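Side-chain contacts in beta-galactosidase (Streptococcus pneumoniae, PDB 4CU9), which is the carbohydrate-binding module of a large pneumococcal glycoside hydrolase and probably binds galactose-containing glycans: residues D33-L38 and T112-Y117; R47-W52 and V62-I67; P106-P111 and A158-W163; K141-A144 and E148-V151. One frame throughout, in Å; residues are numbered along the deposited sequence.

Contact 1: residues D33-L38 and T112-Y117. With CA (calcium ion), chain C; EDO (1,2-ethanediol), chain D.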
loop_
_atom_site.group_PDB
_atom_site.type_symbol
_atom_site.label_atom_id
_atom_site.label_comp_id
_atom_site.label_asym_id
_atom_site.label_seq_id
_atom_site.Cartn_x
_atom_site.Cartn_y
_atom_site.Cartn_z
ATOM N N ASP A 33 -8.074 8.930 -8.617
ATOM C CA ASP A 33 -7.350 7.893 -7.864
ATOM C C ASP A 33 -7.564 8.135 -6.380
ATOM O O ASP A 33 -7.592 9.285 -5.935
ATOM C CB ASP A 33 -5.855 7.923 -8.169
ATOM C CG ASP A 33 -5.541 7.777 -9.645
ATOM O OD1 ASP A 33 -6.331 7.162 -10.400
ATOM O OD2 ASP A 33 -4.440 8.210 -10.008
ATOM N N ARG A 34 -7.738 7.066 -5.618
ATOM C CA ARG A 34 -7.998 7.162 -4.186
ATOM C C ARG A 34 -7.347 5.978 -3.490
ATOM O O ARG A 34 -7.448 4.839 -3.956
ATOM C CB ARG A 34 -9.510 7.116 -3.876
ATOM C CG ARG A 34 -10.371 8.226 -4.476
ATOM C CD ARG A 34 -10.002 9.606 -3.928
ATOM N NE ARG A 34 -10.833 10.683 -4.532
ATOM C CZ ARG A 34 -10.495 11.452 -5.572
ATOM N NH1 ARG A 34 -9.303 11.350 -6.194
ATOM N NH2 ARG A 34 -11.360 12.379 -5.985
ATOM N N VAL A 35 -6.700 6.241 -2.364
ATOM C CA VAL A 35 -6.057 5.168 -1.609
ATOM C C VAL A 35 -7.115 4.231 -0.998
ATOM O O VAL A 35 -6.884 3.050 -0.793
ATOM C CB VAL A 35 -5.138 5.713 -0.521
ATOM C CG1 VAL A 35 -5.945 6.277 0.656
ATOM C CG2 VAL A 35 -4.195 4.648 -0.043
ATOM N N ASP A 36 -8.292 4.763 -0.719
ATOM C CA ASP A 36 -9.357 3.951 -0.162
ATOM C C ASP A 36 -9.832 2.883 -1.136
ATOM O O ASP A 36 -10.472 1.951 -0.718
ATOM C CB ASP A 36 -10.513 4.852 0.292
ATOM C CG ASP A 36 -10.189 5.583 1.617
ATOM O OD1 ASP A 36 -9.818 4.918 2.617
ATOM O OD2 ASP A 36 -10.319 6.828 1.689
ATOM N N TYR A 37 -9.504 2.993 -2.424
ATOM C CA TYR A 37 -9.835 1.943 -3.371
ATOM C C TYR A 37 -8.972 0.692 -3.194
ATOM O O TYR A 37 -9.314 -0.356 -3.745
ATOM C CB TYR A 37 -9.715 2.425 -4.819
ATOM C CG TYR A 37 -10.682 3.512 -5.217
ATOM C CD1 TYR A 37 -11.923 3.605 -4.623
ATOM C CD2 TYR A 37 -10.353 4.447 -6.195
ATOM C CE1 TYR A 37 -12.830 4.606 -4.968
ATOM C CE2 TYR A 37 -11.270 5.437 -6.575
ATOM C CZ TYR A 37 -12.504 5.507 -5.948
ATOM O OH TYR A 37 -13.455 6.489 -6.254
ATOM N N LEU A 38 -7.896 0.790 -2.402
ATOM C CA LEU A 38 -7.026 -0.344 -2.130
ATOM C C LEU A 38 -7.676 -1.481 -1.342
ATOM O O LEU A 38 -7.296 -2.639 -1.528
ATOM C CB LEU A 38 -5.802 0.060 -1.332
ATOM C CG LEU A 38 -4.681 0.809 -2.046
ATOM C CD1 LEU A 38 -3.555 1.036 -1.058
ATOM C CD2 LEU A 38 -4.162 0.022 -3.220
ATOM N N THR A 112 -4.060 11.929 9.621
ATOM C CA THR A 112 -5.062 12.785 9.007
ATOM C C THR A 112 -4.953 12.716 7.477
ATOM O O THR A 112 -5.932 12.474 6.762
ATOM C CB THR A 112 -4.911 14.231 9.493
ATOM O OG1 THR A 112 -5.154 14.252 10.899
ATOM C CG2 THR A 112 -5.948 15.114 8.804
ATOM N N TYR A 113 -3.739 12.877 6.988
ATOM C CA TYR A 113 -3.439 12.828 5.564
ATOM C C TYR A 113 -2.956 11.432 5.236
ATOM O O TYR A 113 -1.794 11.230 4.896
ATOM C CB TYR A 113 -2.390 13.882 5.193
ATOM C CG TYR A 113 -2.956 15.306 5.269
ATOM C CD1 TYR A 113 -3.634 15.844 4.196
ATOM C CD2 TYR A 113 -2.819 16.083 6.412
ATOM C CE1 TYR A 113 -4.163 17.136 4.240
ATOM C CE2 TYR A 113 -3.342 17.379 6.473
ATOM C CZ TYR A 113 -4.018 17.895 5.389
ATOM O OH TYR A 113 -4.559 19.159 5.408
ATOM N N TYR A 114 -3.877 10.474 5.356
ATOM C CA TYR A 114 -3.497 9.072 5.247
ATOM C C TYR A 114 -3.132 8.665 3.807
ATOM O O TYR A 114 -2.457 7.674 3.627
ATOM C CB TYR A 114 -4.564 8.158 5.847
ATOM C CG TYR A 114 -5.921 8.276 5.232
ATOM C CD1 TYR A 114 -6.216 7.624 4.041
ATOM C CD2 TYR A 114 -6.943 9.015 5.851
ATOM C CE1 TYR A 114 -7.461 7.679 3.469
ATOM C CE2 TYR A 114 -8.209 9.059 5.290
ATOM C CZ TYR A 114 -8.456 8.407 4.091
ATOM O OH TYR A 114 -9.702 8.437 3.512
ATOM N N SER A 115 -3.510 9.455 2.815
ATOM C CA SER A 115 -3.129 9.173 1.407
ATOM C C SER A 115 -1.851 9.866 0.973
ATOM O O SER A 115 -1.316 9.589 -0.109
ATOM C CB SER A 115 -4.243 9.594 0.460
ATOM O OG SER A 115 -4.258 11.009 0.331
ATOM N N ASN A 116 -1.352 10.778 1.802
ATOM C CA ASN A 116 -0.202 11.573 1.450
ATOM C C ASN A 116 0.606 11.923 2.698
ATOM O O ASN A 116 0.942 13.087 2.937
ATOM C CB ASN A 116 -0.642 12.835 0.717
ATOM C CG ASN A 116 -0.821 12.619 -0.747
ATOM O OD1 ASN A 116 0.136 12.425 -1.452
ATOM N ND2 ASN A 116 -2.069 12.643 -1.219
ATOM N N TYR A 117 0.975 10.894 3.469
ATOM C CA TYR A 117 1.625 11.172 4.732
ATOM C C TYR A 117 2.984 11.782 4.545
ATOM O O TYR A 117 3.415 12.553 5.402
ATOM C CB TYR A 117 1.652 9.980 5.682
ATOM C CG TYR A 117 2.534 8.828 5.325
ATOM C CD1 TYR A 117 3.933 8.938 5.360
ATOM C CD2 TYR A 117 1.977 7.621 4.966
ATOM C CE1 TYR A 117 4.753 7.850 5.047
ATOM C CE2 TYR A 117 2.782 6.548 4.646
ATOM C CZ TYR A 117 4.165 6.661 4.694
ATOM O OH TYR A 117 4.940 5.575 4.365
HETATM CA CA CA C . -10.219 -2.034 -4.928
HETATM C C1 EDO D . 8.610 6.402 4.338
HETATM O O1 EDO D . 7.438 5.822 3.726
HETATM C C2 EDO D . 9.239 5.578 5.468
HETATM O O2 EDO D . 9.988 4.494 4.924
HETATM O O HOH W 1 -10.943 -0.775 -6.727
#

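Contact 2: residues R47-W52 and V62-I67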
loop_
_atom_site.group_PDB
_atom_site.type_symbol
_atom_site.label_atom_id
_atom_site.label_comp_id
_atom_site.label_asym_id
_atom_site.label_seq_id
_atom_site.Cartn_x
_atom_site.Cartn_y
_atom_site.Cartn_z
ATOM N N ARG A 47 -11.234 2.125 -10.548
ATOM C CA ARG A 47 -11.106 2.520 -9.154
ATOM C C ARG A 47 -9.747 2.063 -8.649
ATOM O O ARG A 47 -9.598 0.967 -8.115
ATOM C CB ARG A 47 -12.215 1.909 -8.320
ATOM C CG ARG A 47 -13.613 2.426 -8.652
ATOM C CD ARG A 47 -14.691 1.589 -7.984
ATOM N NE ARG A 47 -14.570 1.542 -6.507
ATOM C CZ ARG A 47 -15.157 2.406 -5.667
ATOM N NH1 ARG A 47 -15.898 3.407 -6.131
ATOM N NH2 ARG A 47 -15.013 2.267 -4.350
ATOM N N ARG A 48 -8.742 2.902 -8.823
ATOM C CA ARG A 48 -7.389 2.518 -8.437
ATOM C C ARG A 48 -6.731 3.574 -7.555
ATOM O O ARG A 48 -7.156 4.728 -7.517
ATOM C CB ARG A 48 -6.549 2.273 -9.677
ATOM C CG ARG A 48 -6.465 3.499 -10.556
ATOM C CD ARG A 48 -6.242 3.145 -11.985
ATOM N NE ARG A 48 -6.144 4.374 -12.774
ATOM C CZ ARG A 48 -6.969 4.723 -13.759
ATOM N NH1 ARG A 48 -7.966 3.950 -14.138
ATOM N NH2 ARG A 48 -6.769 5.859 -14.389
ATOM N N TRP A 49 -5.752 3.128 -6.792
ATOM C CA TRP A 49 -4.810 4.002 -6.159
ATOM C C TRP A 49 -3.609 4.123 -7.088
ATOM O O TRP A 49 -3.142 3.151 -7.667
ATOM C CB TRP A 49 -4.367 3.444 -4.802
ATOM C CG TRP A 49 -3.170 4.166 -4.294
ATOM C CD1 TRP A 49 -3.156 5.350 -3.632
ATOM C CD2 TRP A 49 -1.828 3.785 -4.470
ATOM N NE1 TRP A 49 -1.865 5.715 -3.346
ATOM C CE2 TRP A 49 -1.027 4.770 -3.858
ATOM C CE3 TRP A 49 -1.203 2.670 -5.053
ATOM C CZ2 TRP A 49 0.353 4.693 -3.837
ATOM C CZ3 TRP A 49 0.156 2.597 -5.030
ATOM C CH2 TRP A 49 0.931 3.609 -4.441
ATOM N N THR A 50 -3.062 5.326 -7.147
ATOM C CA THR A 50 -1.862 5.563 -7.870
ATOM C C THR A 50 -1.126 6.710 -7.185
ATOM O O THR A 50 -1.737 7.501 -6.439
ATOM C CB THR A 50 -2.379 6.041 -9.239
ATOM O OG1 THR A 50 -2.602 4.953 -10.161
ATOM C CG2 THR A 50 -1.734 7.170 -9.747
ATOM N N ASN A 51 0.173 6.799 -7.420
ATOM C CA ASN A 51 0.948 8.008 -6.991
ATOM C C ASN A 51 1.483 8.729 -8.202
ATOM O O ASN A 51 2.517 9.386 -8.138
ATOM C CB ASN A 51 2.111 7.620 -6.082
ATOM C CG ASN A 51 3.214 6.912 -6.841
ATOM O OD1 ASN A 51 2.942 6.129 -7.767
ATOM N ND2 ASN A 51 4.467 7.181 -6.464
ATOM N N TRP A 52 0.760 8.608 -9.316
ATOM C CA TRP A 52 1.124 9.267 -10.566
ATOM C C TRP A 52 1.257 10.792 -10.334
ATOM O O TRP A 52 0.486 11.429 -9.598
ATOM C CB TRP A 52 0.056 9.031 -11.665
ATOM C CG TRP A 52 0.479 9.608 -13.007
ATOM C CD1 TRP A 52 1.279 9.014 -13.919
ATOM C CD2 TRP A 52 0.154 10.899 -13.529
ATOM N NE1 TRP A 52 1.495 9.851 -14.991
ATOM C CE2 TRP A 52 0.801 11.020 -14.776
ATOM C CE3 TRP A 52 -0.621 11.971 -13.059
ATOM C CZ2 TRP A 52 0.698 12.165 -15.563
ATOM C CZ3 TRP A 52 -0.718 13.114 -13.837
ATOM C CH2 TRP A 52 -0.059 13.205 -15.082
ATOM N N VAL A 62 7.627 4.425 -3.375
ATOM C CA VAL A 62 6.335 4.782 -2.814
ATOM C C VAL A 62 5.906 3.591 -1.960
ATOM O O VAL A 62 6.193 2.453 -2.306
ATOM C CB VAL A 62 5.306 5.133 -3.928
ATOM C CG1 VAL A 62 5.126 4.007 -4.929
ATOM C CG2 VAL A 62 3.954 5.561 -3.376
ATOM N N SER A 63 5.249 3.878 -0.832
ATOM C CA SER A 63 4.690 2.848 0.033
ATOM C C SER A 63 3.195 2.954 0.144
ATOM O O SER A 63 2.621 4.068 0.178
ATOM C CB SER A 63 5.291 2.952 1.427
ATOM O OG SER A 63 6.686 2.828 1.361
ATOM N N ALA A 64 2.550 1.800 0.148
ATOM C CA ALA A 64 1.111 1.765 0.379
ATOM C C ALA A 64 0.816 0.571 1.269
ATOM O O ALA A 64 1.538 -0.465 1.232
ATOM C CB ALA A 64 0.348 1.736 -0.926
ATOM N N GLY A 65 -0.146 0.741 2.162
ATOM C CA GLY A 65 -0.456 -0.279 3.132
ATOM C C GLY A 65 -1.833 -0.252 3.759
ATOM O O GLY A 65 -2.720 0.526 3.339
ATOM N N VAL A 66 -2.003 -1.082 4.773
ATOM C CA VAL A 66 -3.248 -1.148 5.544
ATOM C C VAL A 66 -2.966 -1.109 7.029
ATOM O O VAL A 66 -2.092 -1.818 7.544
ATOM C CB VAL A 66 -4.092 -2.403 5.205
ATOM C CG1 VAL A 66 -5.375 -2.466 6.022
ATOM C CG2 VAL A 66 -4.393 -2.516 3.699
ATOM N N ILE A 67 -3.677 -0.224 7.702
ATOM C CA ILE A 67 -3.833 -0.229 9.155
ATOM C C ILE A 67 -5.067 -1.068 9.550
ATOM O O ILE A 67 -6.184 -0.781 9.130
ATOM C CB ILE A 67 -4.068 1.192 9.679
ATOM C CG1 ILE A 67 -2.885 2.085 9.337
ATOM C CG2 ILE A 67 -4.278 1.171 11.187
ATOM C CD1 ILE A 67 -3.213 3.568 9.336
#

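Contact 3: residues P106-P111 and A158-W163. Unlike the reference sequence in segment 158-163: Ala160 (reference Val). With EDO (1,2-ethanediol), chain D.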
loop_
_atom_site.group_PDB
_atom_site.type_symbol
_atom_site.label_atom_id
_atom_site.label_comp_id
_atom_site.label_asym_id
_atom_site.label_seq_id
_atom_site.Cartn_x
_atom_site.Cartn_y
_atom_site.Cartn_z
ATOM N N PRO A 106 6.368 3.082 17.269
ATOM C CA PRO A 106 5.532 3.386 18.435
ATOM C C PRO A 106 4.042 3.318 18.157
ATOM O O PRO A 106 3.608 3.214 16.987
ATOM C CB PRO A 106 5.979 4.796 18.814
ATOM C CG PRO A 106 6.421 5.403 17.518
ATOM C CD PRO A 106 7.102 4.270 16.796
ATOM N N GLY A 107 3.243 3.376 19.224
ATOM C CA GLY A 107 1.812 3.478 19.077
ATOM C C GLY A 107 1.487 4.713 18.236
ATOM O O GLY A 107 2.267 5.651 18.152
ATOM N N PHE A 108 0.379 4.679 17.534
ATOM C CA PHE A 108 0.039 5.718 16.541
ATOM C C PHE A 108 -1.452 5.806 16.353
ATOM O O PHE A 108 -2.205 4.944 16.816
ATOM C CB PHE A 108 0.686 5.378 15.183
ATOM C CG PHE A 108 0.166 4.080 14.587
ATOM C CD1 PHE A 108 0.658 2.885 15.008
ATOM C CD2 PHE A 108 -0.788 4.078 13.590
ATOM C CE1 PHE A 108 0.158 1.690 14.498
ATOM C CE2 PHE A 108 -1.278 2.897 13.067
ATOM C CZ PHE A 108 -0.784 1.699 13.496
ATOM N N GLU A 109 -1.889 6.871 15.687
ATOM C CA GLU A 109 -3.252 6.978 15.202
ATOM C C GLU A 109 -3.217 7.028 13.675
ATOM O O GLU A 109 -2.173 7.262 13.085
ATOM C CB GLU A 109 -3.991 8.216 15.782
ATOM C CG GLU A 109 -3.372 9.571 15.453
ATOM C CD GLU A 109 -4.096 10.719 16.192
ATOM O OE1 GLU A 109 -5.254 11.071 15.856
ATOM O OE2 GLU A 109 -3.522 11.260 17.135
ATOM N N VAL A 110 -4.370 6.798 13.058
ATOM C CA VAL A 110 -4.520 6.945 11.600
ATOM C C VAL A 110 -4.092 8.359 11.235
ATOM O O VAL A 110 -4.551 9.332 11.852
ATOM C CB VAL A 110 -5.974 6.729 11.147
ATOM C CG1 VAL A 110 -6.102 7.066 9.675
ATOM C CG2 VAL A 110 -6.381 5.280 11.405
ATOM N N PRO A 111 -3.201 8.499 10.240
ATOM C CA PRO A 111 -2.847 9.828 9.829
ATOM C C PRO A 111 -4.087 10.635 9.365
ATOM O O PRO A 111 -5.049 10.081 8.790
ATOM C CB PRO A 111 -1.929 9.603 8.638
ATOM C CG PRO A 111 -1.335 8.224 8.826
ATOM C CD PRO A 111 -2.436 7.446 9.515
ATOM N N ALA A 158 1.025 -7.682 13.674
ATOM C CA ALA A 158 1.184 -6.295 13.312
ATOM C C ALA A 158 -0.136 -5.524 13.368
ATOM O O ALA A 158 -1.235 -6.082 13.196
ATOM C CB ALA A 158 1.775 -6.185 11.912
ATOM N N LYS A 159 0.008 -4.243 13.612
ATOM C CA LYS A 159 -1.104 -3.295 13.575
ATOM C C LYS A 159 -1.216 -2.634 12.206
ATOM O O LYS A 159 -2.237 -1.996 11.889
ATOM C CB LYS A 159 -0.882 -2.249 14.648
ATOM C CG LYS A 159 -1.098 -2.831 16.034
ATOM C CD LYS A 159 -0.811 -1.897 17.189
ATOM C CE LYS A 159 -0.939 -2.728 18.482
ATOM N NZ LYS A 159 -0.864 -1.991 19.773
ATOM N N ALA A 160 -0.166 -2.771 11.405
ATOM C CA ALA A 160 -0.129 -2.198 10.048
ATOM C C ALA A 160 0.898 -2.961 9.237
ATOM O O ALA A 160 1.943 -3.353 9.774
ATOM C CB ALA A 160 0.246 -0.725 10.069
ATOM N N MET A 161 0.584 -3.175 7.963
ATOM C CA MET A 161 1.502 -3.814 7.002
ATOM C C MET A 161 1.566 -2.886 5.809
ATOM O O MET A 161 0.634 -2.126 5.576
ATOM C CB MET A 161 0.978 -5.180 6.561
ATOM C CG MET A 161 0.885 -6.175 7.702
ATOM S SD MET A 161 2.430 -6.848 8.329
ATOM C CE MET A 161 3.095 -7.658 6.901
ATOM N N ARG A 162 2.690 -2.898 5.109
ATOM C CA ARG A 162 2.815 -2.157 3.878
ATOM C C ARG A 162 3.713 -2.861 2.875
ATOM O O ARG A 162 4.501 -3.763 3.201
ATOM C CB ARG A 162 3.325 -0.718 4.125
ATOM C CG ARG A 162 4.805 -0.608 4.385
ATOM C CD ARG A 162 5.221 0.796 4.672
ATOM N NE ARG A 162 6.658 0.901 4.694
ATOM C CZ ARG A 162 7.328 2.038 4.775
ATOM N NH1 ARG A 162 6.668 3.202 4.860
ATOM N NH2 ARG A 162 8.655 2.005 4.794
ATOM N N TRP A 163 3.605 -2.377 1.646
ATOM C CA TRP A 163 4.528 -2.731 0.589
ATOM C C TRP A 163 5.291 -1.465 0.244
ATOM O O TRP A 163 4.676 -0.395 -0.091
ATOM C CB TRP A 163 3.792 -3.261 -0.646
ATOM C CG TRP A 163 3.163 -4.580 -0.450
ATOM C CD1 TRP A 163 1.913 -4.823 -0.053
ATOM C CD2 TRP A 163 3.805 -5.848 -0.568
ATOM N NE1 TRP A 163 1.695 -6.168 0.050
ATOM C CE2 TRP A 163 2.854 -6.826 -0.253
ATOM C CE3 TRP A 163 5.086 -6.249 -0.912
ATOM C CZ2 TRP A 163 3.134 -8.190 -0.322
ATOM C CZ3 TRP A 163 5.365 -7.636 -0.972
ATOM C CH2 TRP A 163 4.375 -8.565 -0.684
HETATM C C1 EDO D . 8.610 6.402 4.338
HETATM O O1 EDO D . 7.438 5.822 3.726
HETATM C C2 EDO D . 9.239 5.578 5.468
HETATM O O2 EDO D . 9.988 4.494 4.924
#

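Contact 4: residues K141-A144 and E148-V151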
loop_
_atom_site.group_PDB
_atom_site.type_symbol
_atom_site.label_atom_id
_atom_site.label_comp_id
_atom_site.label_asym_id
_atom_site.label_seq_id
_atom_site.Cartn_x
_atom_site.Cartn_y
_atom_site.Cartn_z
ATOM N N LYS A 141 3.142 -15.580 -8.749
ATOM C CA LYS A 141 3.403 -15.243 -10.126
ATOM C C LYS A 141 4.225 -13.970 -10.244
ATOM O O LYS A 141 4.575 -13.354 -9.229
ATOM C CB LYS A 141 2.106 -15.169 -10.898
ATOM C CG LYS A 141 1.132 -14.125 -10.423
ATOM C CD LYS A 141 -0.207 -14.310 -11.119
ATOM C CE LYS A 141 -0.991 -15.438 -10.514
ATOM N NZ LYS A 141 -2.410 -15.395 -10.962
ATOM N N ASP A 142 4.546 -13.611 -11.478
ATOM C CA ASP A 142 5.375 -12.437 -11.744
ATOM C C ASP A 142 4.675 -11.170 -11.262
ATOM O O ASP A 142 3.472 -11.078 -11.296
ATOM C CB ASP A 142 5.627 -12.270 -13.244
ATOM C CG ASP A 142 6.601 -13.296 -13.790
ATOM O OD1 ASP A 142 7.252 -13.998 -12.995
ATOM O OD2 ASP A 142 6.694 -13.393 -15.030
ATOM N N ILE A 143 5.467 -10.204 -10.829
ATOM C CA ILE A 143 4.931 -8.926 -10.384
ATOM C C ILE A 143 4.648 -8.091 -11.618
ATOM O O ILE A 143 5.573 -7.496 -12.209
ATOM C CB ILE A 143 5.893 -8.218 -9.430
ATOM C CG1 ILE A 143 6.300 -9.166 -8.270
ATOM C CG2 ILE A 143 5.234 -6.955 -8.881
ATOM C CD1 ILE A 143 5.140 -9.688 -7.437
ATOM N N ALA A 144 3.381 -8.107 -12.014
ATOM C CA ALA A 144 2.870 -7.455 -13.189
ATOM C C ALA A 144 1.397 -7.081 -12.996
ATOM O O ALA A 144 0.715 -7.604 -12.102
ATOM C CB ALA A 144 3.033 -8.380 -14.388
ATOM N N GLU A 148 -4.605 -10.949 -10.138
ATOM C CA GLU A 148 -4.260 -10.882 -8.726
ATOM C C GLU A 148 -3.076 -11.800 -8.401
ATOM O O GLU A 148 -2.981 -12.928 -8.905
ATOM C CB GLU A 148 -5.511 -11.224 -7.902
ATOM C CG GLU A 148 -5.302 -11.817 -6.540
ATOM C CD GLU A 148 -6.620 -12.046 -5.832
ATOM O OE1 GLU A 148 -7.279 -11.024 -5.553
ATOM O OE2 GLU A 148 -6.974 -13.226 -5.568
ATOM N N ILE A 149 -2.156 -11.285 -7.589
ATOM C CA ILE A 149 -0.958 -11.986 -7.169
ATOM C C ILE A 149 -1.153 -12.422 -5.727
ATOM O O ILE A 149 -1.604 -11.634 -4.894
ATOM C CB ILE A 149 0.294 -11.088 -7.248
ATOM C CG1 ILE A 149 0.578 -10.665 -8.695
ATOM C CG2 ILE A 149 1.496 -11.808 -6.663
ATOM C CD1 ILE A 149 1.360 -9.371 -8.796
ATOM N N ASN A 150 -0.813 -13.677 -5.427
ATOM C CA ASN A 150 -0.965 -14.196 -4.091
ATOM C C ASN A 150 0.427 -14.360 -3.491
ATOM O O ASN A 150 1.348 -14.805 -4.172
ATOM C CB ASN A 150 -1.755 -15.513 -4.056
ATOM C CG ASN A 150 -3.169 -15.375 -4.600
ATOM O OD1 ASN A 150 -4.089 -14.959 -3.890
ATOM N ND2 ASN A 150 -3.353 -15.730 -5.872
ATOM N N VAL A 151 0.549 -13.979 -2.227
ATOM C CA VAL A 151 1.811 -13.943 -1.507
ATOM C C VAL A 151 1.682 -14.660 -0.177
ATOM O O VAL A 151 0.672 -14.534 0.490
ATOM C CB VAL A 151 2.211 -12.468 -1.235
ATOM C CG1 VAL A 151 3.307 -12.339 -0.179
ATOM C CG2 VAL A 151 2.571 -11.711 -2.503
#

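Contact 1: residues D33-L38 and T112-Y117
Val35 and Asp36 lie in the 3-10 turn beside the calcium site, and there they meet Tyr114 and Ser115 of a type I beta turn that runs from Tyr113 to Asn116. The polar link is short. Tyr114 OH donates to Asp36 OD2 at 2.5 Å. Asp36 OD2 accepts through its syn lone pair, the one facing OD1. The acceptor sits at the ring edge, in the plane of the ring, while the carboxylate itself is turned 60° from that plane. Gln18 NE2 bonds to the second oxygen, OD1, so both carboxylate oxygens are bonded. Tyr114 has its CG between the backbone N and the carbonyl carbon (chi1 59°), which carries the ring out so that its edge meets Val35 at a slant. Val35 CG1 touches that edge at Tyr114 CE1, 3.5 Å away. The same methyl meets Ser115 CB at 3.7 Å. The hydroxyl of Ser115 has its own partner, Asp26 OD2. One residue beyond Asp36, the carbonyl O of Tyr37 binds the calcium ion at 2.2 Å. A water, Asp40, Asp42, Ile177 and Glu178 complete the metal shell. Tyr117 follows the turn and bonds through its OH to ethanediol O1 (2.6 Å). A calcium ion held between a loop and a strand of the beta-sandwich is a common feature of carbohydrate-binding modules with the galactose-binding-like fold.

Contact 2: residues R47-W52 and V62-I67
Trp49 NE1 is gripped by two groups of the neighbouring loop. It donates to the hydroxyl of Thr24 and, weakly, to the carbonyl of Ala23. With its N-H held there, the indole is fixed in rotation and turns its carbon rim to strand 61-70. CG stands anti to the backbone N (chi1 167°), which carries the ring across the gap between the two segments. Ala64 CB lies over one face of the six-membered ring, 4.1 Å from its centroid and 13° off the normal. This is a CH-pi contact. The Val62 side chain points against that of Trp49 and meets the ring at its edge, with Val62 CG2 3.7 Å from Trp49 CZ2. The other face of the indole is approached by the backbone N of Asn51, toward the rim.

Asn51 packs on Val62 as well. Its ND2 lies 3.4 Å from Val62 CB, a contact of packing only. Asn51 OD1 accepts from the backbone N of Val174. Strand 49-50 pairs with strand 173-182, and the indole packs against strand 61-70 in the interior of the beta-sandwich. Even the nearer pair, Asn51 CA and Val62 CA, is 7.5 Å apart, so side chains bridge the segments. Nearby, Arg47 forms a salt bridge to Asp40, one of the calcium ligands. The chemistry is divided: Trp49 NE1 and Asn51 OD1 bond to neighbouring parts of the fold, while the contact rests mainly on the indole, Ala64 CB and Val62, with the Asn51 amide lying against Val62.

Contact 3: residues P106-P111 and A158-W163
Phe108 carries the contact from the loop side. Its CB does not head for strand 160-166. CG stands between the backbone N and the carbonyl carbon (chi1 63°), and this brings the far end of the ring toward the strand and Lys159, just before it. The meeting starts at CE1, which lies 4.1 Å from Lys159 CB. That carbon sits at the ring edge, near its plane. The tip, CZ, touches the same Lys159 carbon and also approaches Ala160 CB, at 4.3 Å. Beyond CB, the extended chain of Lys159 leads away from the ring. Tyr103, at the end of strand 97-103, meets Phe108 edge-to-face, and Phe126 of a loop packs against it.

Further along the strand, Arg162 points its guanidinium at an ethanediol, probably from the crystallisation liquor. NH2 donates to ethanediol O2 at 2.8 Å in a nearly straight bond (175°), and NH1 makes a more bent one to O1 (137°). Glu101 pairs with Arg162 NE, and Trp132 makes a cation-pi contact. This grip on a diol is consistent with a place where sugar hydroxyls could bind. The Phe108 contact itself is apolar and loose, and covers the strand start through carbon alone.

Contact 4: residues K141-A144 and E148-V151
Ile149 spans the gap between the two segments with an extended chain. CG1 lies anti to the carbonyl carbon (chi1 -63°), and CD1 continues outward into the curve of the facing loop. There CD1 meets two backbone oxygens, Asp142 O at 3.7 Å and Ala144 O at 3.8 Å. It also meets Ile143 CD1 at 4.0 Å. The two isoleucine side chains cross at about a right angle. Ile143 is bent at its second torsion (chi2 -59°). The loop connects the two strands of an antiparallel beta-hairpin, 132-139 and 149-158, and Ile149 is the first residue of the second strand. Phe86 of strand 73-86 packs against both isoleucines from the sheet side. Lys141 approaches differently. Its chain bends at the third torsion (chi3 78°), crosses Ile149 at a slant and ends at the carbonyl of Glu148. Lys141 CG touches Ile149 CG1 at 3.9 Å. Further out, CD and CE pass near that carbonyl, and NZ makes a weak hydrogen bond to Glu148 O at 3.3 Å. The carboxylate of Glu148 turns to another lysine: its OE2 forms a salt bridge with Lys83 NZ, which also bonds to Asn150 OD1.

Overall arrangement
From the N terminus, the chain enters contact 1 at 33-38, in the loop after strand 18-21. Contact 2 follows at once: 47-52 and 62-67 close a short loop that lies wholly within the span of contact 1. The backbones of Arg34 and Arg48 join these two contacts. The chain then reaches 106-111, where contact 3 opens before 112-117 closes contact 1, so these two cross. Contact 4, between 141-144 and 148-151, closes a tight local loop within the span of contact 3, which ends at 158-163. Strands 61-70 and 160-166 pair, linking contacts 2 and 3. Contact 4 lies across the chain's centre from contacts 1 and 3, and one ethanediol bridges those two.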